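Local coordinates for CDP-glucose-4,6-dehydratase (Yersinia pseudotuberculosis, PDB 1RKX), which catalyses the removal of water from CDP-D-glucose, a 4,6-dehydration in which the bound NAD probably takes up and returns a hydride, at residues P47-T52 against V330-N335. Residues are numbered along the deposited sequence; the frame is centred on the assembly and turned at random.
Sequences PSLFET and VGWHKN
W332 lays the benzene end of its indole against L49 and the hydroxyl of T52, both on the short helix 49-52. Between 47-52 and 330-335, W332 makes every contact from its side: the nearest CA atoms, those of L49 and W332, stand 11.2 Å apart, and the ring bridges most of that gap. With CG anti to the backbone N (chi1 -163°), the indole reaches out from helix 322-338 instead of lying along it. L49 meets it with one methyl branch, CD1, which lies 3.8 Å from CZ2 of W332 in an apolar contact oblique to the ring. The neighbouring corner, CH2 of W332, lies 3.9 Å from OG1 of T52; here the hydroxyl oxygen sits at the ring edge, near its plane. That hydroxyl is turned back to its own helix, donating to the carbonyl oxygen of S48, with OG1 2.9 Å from O and tilted 34° from the carbonyl plane, a bond that holds the rotation of the threonine beside the tryptophan. The same S48 oxygen also accepts from T52 N at 3.0 Å. S48 is the N-cap of the helix: its OG accepts from E51 N at 3.2 Å in a fairly straight bond (163°). The pyrrole end of W332 is held by helix 342-355, through a bond from NE1 to S346 OG; the Y345 ring also meets the indole at a steep angle. W336, one turn further along helix 322-338, touches both P47 and T52. The L49 side chain comes within about 5 Å of that of F20 and about 8 Å of the bound NAD. The contact thus joins helix 322-338 to the short helix that follows strand 35-40, beside the NAD site of the Rossmann fold in this extended short-chain dehydrogenase/reductase.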
ATOM      1  N   PRO C  47      39.306 -13.191  20.271  1.00 30.43           N
ATOM      2  CA  PRO C  47      39.981 -12.327  19.298  1.00 27.81           C
ATOM      3  C   PRO C  47      39.038 -11.397  18.545  1.00 24.63           C
ATOM      4  O   PRO C  47      37.816 -11.498  18.663  1.00 22.40           O
ATOM      5  CB  PRO C  47      40.666 -13.327  18.375  1.00 28.63           C
ATOM      6  CG  PRO C  47      39.707 -14.468  18.369  1.00 32.66           C
ATOM      7  CD  PRO C  47      39.316 -14.596  19.820  1.00 30.30           C
ATOM      8  N   SER C  48      39.625 -10.489  17.772  1.00 22.54           N
ATOM      9  CA  SER C  48      38.867  -9.530  16.987  1.00 24.40           C
ATOM     10  C   SER C  48      39.610  -9.241  15.690  1.00 22.64           C
ATOM     11  O   SER C  48      40.832  -9.355  15.627  1.00 20.71           O
ATOM     12  CB  SER C  48      38.701  -8.219  17.761  1.00 22.92           C
ATOM     13  OG  SER C  48      39.947  -7.553  17.897  1.00 24.96           O
ATOM     14  N   LEU C  49      38.872  -8.884  14.646  1.00 20.29           N
ATOM     15  CA  LEU C  49      39.503  -8.544  13.377  1.00 21.56           C
ATOM     16  C   LEU C  49      40.407  -7.343  13.632  1.00 21.97           C
ATOM     17  O   LEU C  49      41.520  -7.257  13.106  1.00 22.32           O
ATOM     18  CB  LEU C  49      38.447  -8.166  12.340  1.00 22.12           C
ATOM     19  CG  LEU C  49      38.962  -7.674  10.983  1.00 23.18           C
ATOM     20  CD1 LEU C  49      39.654  -8.819  10.238  1.00 22.14           C
ATOM     21  CD2 LEU C  49      37.798  -7.141  10.165  1.00 23.01           C
ATOM     22  N   PHE C  50      39.919  -6.422  14.457  1.00 21.75           N
ATOM     23  CA  PHE C  50      40.658  -5.203  14.781  1.00 20.58           C
ATOM     24  C   PHE C  50      42.109  -5.495  15.155  1.00 20.34           C
ATOM     25  O   PHE C  50      43.027  -4.901  14.602  1.00 20.04           O
ATOM     26  CB  PHE C  50      39.974  -4.459  15.935  1.00 18.86           C
ATOM     27  CG  PHE C  50      40.563  -3.102  16.215  1.00 18.17           C
ATOM     28  CD1 PHE C  50      40.431  -2.069  15.287  1.00 17.67           C
ATOM     29  CD2 PHE C  50      41.247  -2.853  17.406  1.00 18.22           C
ATOM     30  CE1 PHE C  50      40.971  -0.799  15.539  1.00 18.65           C
ATOM     31  CE2 PHE C  50      41.790  -1.593  17.670  1.00 17.62           C
ATOM     32  CZ  PHE C  50      41.652  -0.564  16.736  1.00 18.82           C
ATOM     33  N   GLU C  51      42.310  -6.420  16.089  1.00 20.31           N
ATOM     34  CA  GLU C  51      43.655  -6.764  16.535  1.00 22.37           C
ATOM     35  C   GLU C  51      44.387  -7.736  15.611  1.00 24.58           C
ATOM     36  O   GLU C  51      45.562  -7.527  15.295  1.00 22.31           O
ATOM     37  CB  GLU C  51      43.610  -7.364  17.944  1.00 23.87           C
ATOM     38  CG  GLU C  51      43.100  -6.420  19.029  1.00 25.32           C
ATOM     39  CD  GLU C  51      43.932  -5.155  19.163  1.00 25.84           C
ATOM     40  OE1 GLU C  51      45.122  -5.172  18.794  1.00 28.65           O
ATOM     41  OE2 GLU C  51      43.396  -4.146  19.660  1.00 26.82           O
ATOM     42  N   THR C  52      43.701  -8.793  15.178  1.00 24.09           N
ATOM     43  CA  THR C  52      44.328  -9.789  14.316  1.00 24.36           C
ATOM     44  C   THR C  52      44.791  -9.225  12.975  1.00 23.21           C
ATOM     45  O   THR C  52      45.826  -9.639  12.448  1.00 24.97           O
ATOM     46  CB  THR C  52      43.387 -10.996  14.065  1.00 26.65           C
ATOM     47  OG1 THR C  52      42.192 -10.555  13.404  1.00 28.86           O
ATOM     48  CG2 THR C  52      43.018 -11.668  15.387  1.00 24.64           C
ATOM     49  N   VAL C 330      36.649 -20.276   5.158  1.00 26.12           N
ATOM     50  CA  VAL C 330      37.450 -21.356   5.709  1.00 24.99           C
ATOM     51  C   VAL C 330      38.929 -21.035   5.528  1.00 29.09           C
ATOM     52  O   VAL C 330      39.737 -21.246   6.432  1.00 30.32           O
ATOM     53  CB  VAL C 330      37.112 -22.703   5.022  1.00 28.94           C
ATOM     54  CG1 VAL C 330      38.087 -23.785   5.474  1.00 26.08           C
ATOM     55  CG2 VAL C 330      35.686 -23.107   5.360  1.00 22.85           C
ATOM     56  N   GLY C 331      39.278 -20.504   4.363  1.00 29.80           N
ATOM     57  CA  GLY C 331      40.664 -20.166   4.105  1.00 28.07           C
ATOM     58  C   GLY C 331      41.191 -19.139   5.091  1.00 26.54           C
ATOM     59  O   GLY C 331      42.274 -19.303   5.662  1.00 26.27           O
ATOM     60  N   TRP C 332      40.421 -18.073   5.293  1.00 25.96           N
ATOM     61  CA  TRP C 332      40.812 -17.018   6.215  1.00 24.35           C
ATOM     62  C   TRP C 332      41.030 -17.595   7.609  1.00 23.95           C
ATOM     63  O   TRP C 332      42.042 -17.325   8.258  1.00 24.10           O
ATOM     64  CB  TRP C 332      39.726 -15.938   6.261  1.00 23.21           C
ATOM     65  CG  TRP C 332      40.185 -14.634   6.841  1.00 22.50           C
ATOM     66  CD1 TRP C 332      40.541 -13.513   6.151  1.00 19.90           C
ATOM     67  CD2 TRP C 332      40.338 -14.316   8.230  1.00 20.92           C
ATOM     68  NE1 TRP C 332      40.903 -12.514   7.020  1.00 20.56           N
ATOM     69  CE2 TRP C 332      40.788 -12.978   8.304  1.00 20.41           C
ATOM     70  CE3 TRP C 332      40.138 -15.030   9.419  1.00 22.06           C
ATOM     71  CZ2 TRP C 332      41.046 -12.335   9.520  1.00 19.27           C
ATOM     72  CZ3 TRP C 332      40.395 -14.391  10.634  1.00 21.97           C
ATOM     73  CH2 TRP C 332      40.844 -13.055  10.672  1.00 21.81           C
ATOM     74  N   HIS C 333      40.103 -18.419   8.066  1.00 24.39           N
ATOM     75  CA  HIS C 333      40.243 -18.976   9.396  1.00 28.09           C
ATOM     76  C   HIS C 333      41.493 -19.828   9.598  1.00 29.98           C
ATOM     77  O   HIS C 333      42.272 -19.571  10.517  1.00 30.31           O
ATOM     78  CB  HIS C 333      39.008 -19.786   9.777  1.00 26.38           C
ATOM     79  CG  HIS C 333      38.736 -19.785  11.245  1.00 25.06           C
ATOM     80  ND1 HIS C 333      38.449 -18.631  11.944  1.00 24.00           N
ATOM     81  CD2 HIS C 333      38.731 -20.788  12.154  1.00 25.73           C
ATOM     82  CE1 HIS C 333      38.277 -18.926  13.220  1.00 26.67           C
ATOM     83  NE2 HIS C 333      38.442 -20.227  13.374  1.00 25.96           N
ATOM     84  N   LYS C 334      41.699 -20.835   8.754  1.00 31.91           N
ATOM     85  CA  LYS C 334      42.874 -21.683   8.928  1.00 35.54           C
ATOM     86  C   LYS C 334      44.193 -20.930   8.791  1.00 34.21           C
ATOM     87  O   LYS C 334      45.189 -21.308   9.407  1.00 34.08           O
ATOM     88  CB  LYS C 334      42.837 -22.900   7.991  1.00 38.83           C
ATOM     89  CG  LYS C 334      42.446 -22.636   6.557  1.00 42.72           C
ATOM     90  CD  LYS C 334      42.492 -23.942   5.755  1.00 45.43           C
ATOM     91  CE  LYS C 334      41.658 -25.045   6.410  1.00 45.22           C
ATOM     92  NZ  LYS C 334      41.735 -26.340   5.672  1.00 44.68           N
ATOM     93  N   ASN C 335      44.217 -19.866   7.998  1.00 31.17           N
ATOM     94  CA  ASN C 335      45.446 -19.097   7.890  1.00 29.19           C
ATOM     95  C   ASN C 335      45.673 -18.405   9.229  1.00 27.65           C
ATOM     96  O   ASN C 335      46.804 -18.309   9.708  1.00 29.71           O
ATOM     97  CB  ASN C 335      45.363 -18.065   6.767  1.00 27.60           C
ATOM     98  CG  ASN C 335      45.935 -18.588   5.459  1.00 29.19           C
ATOM     99  OD1 ASN C 335      45.226 -19.192   4.647  1.00 27.47           O
ATOM    100  ND2 ASN C 335      47.237 -18.377   5.258  1.00 26.53           N
TER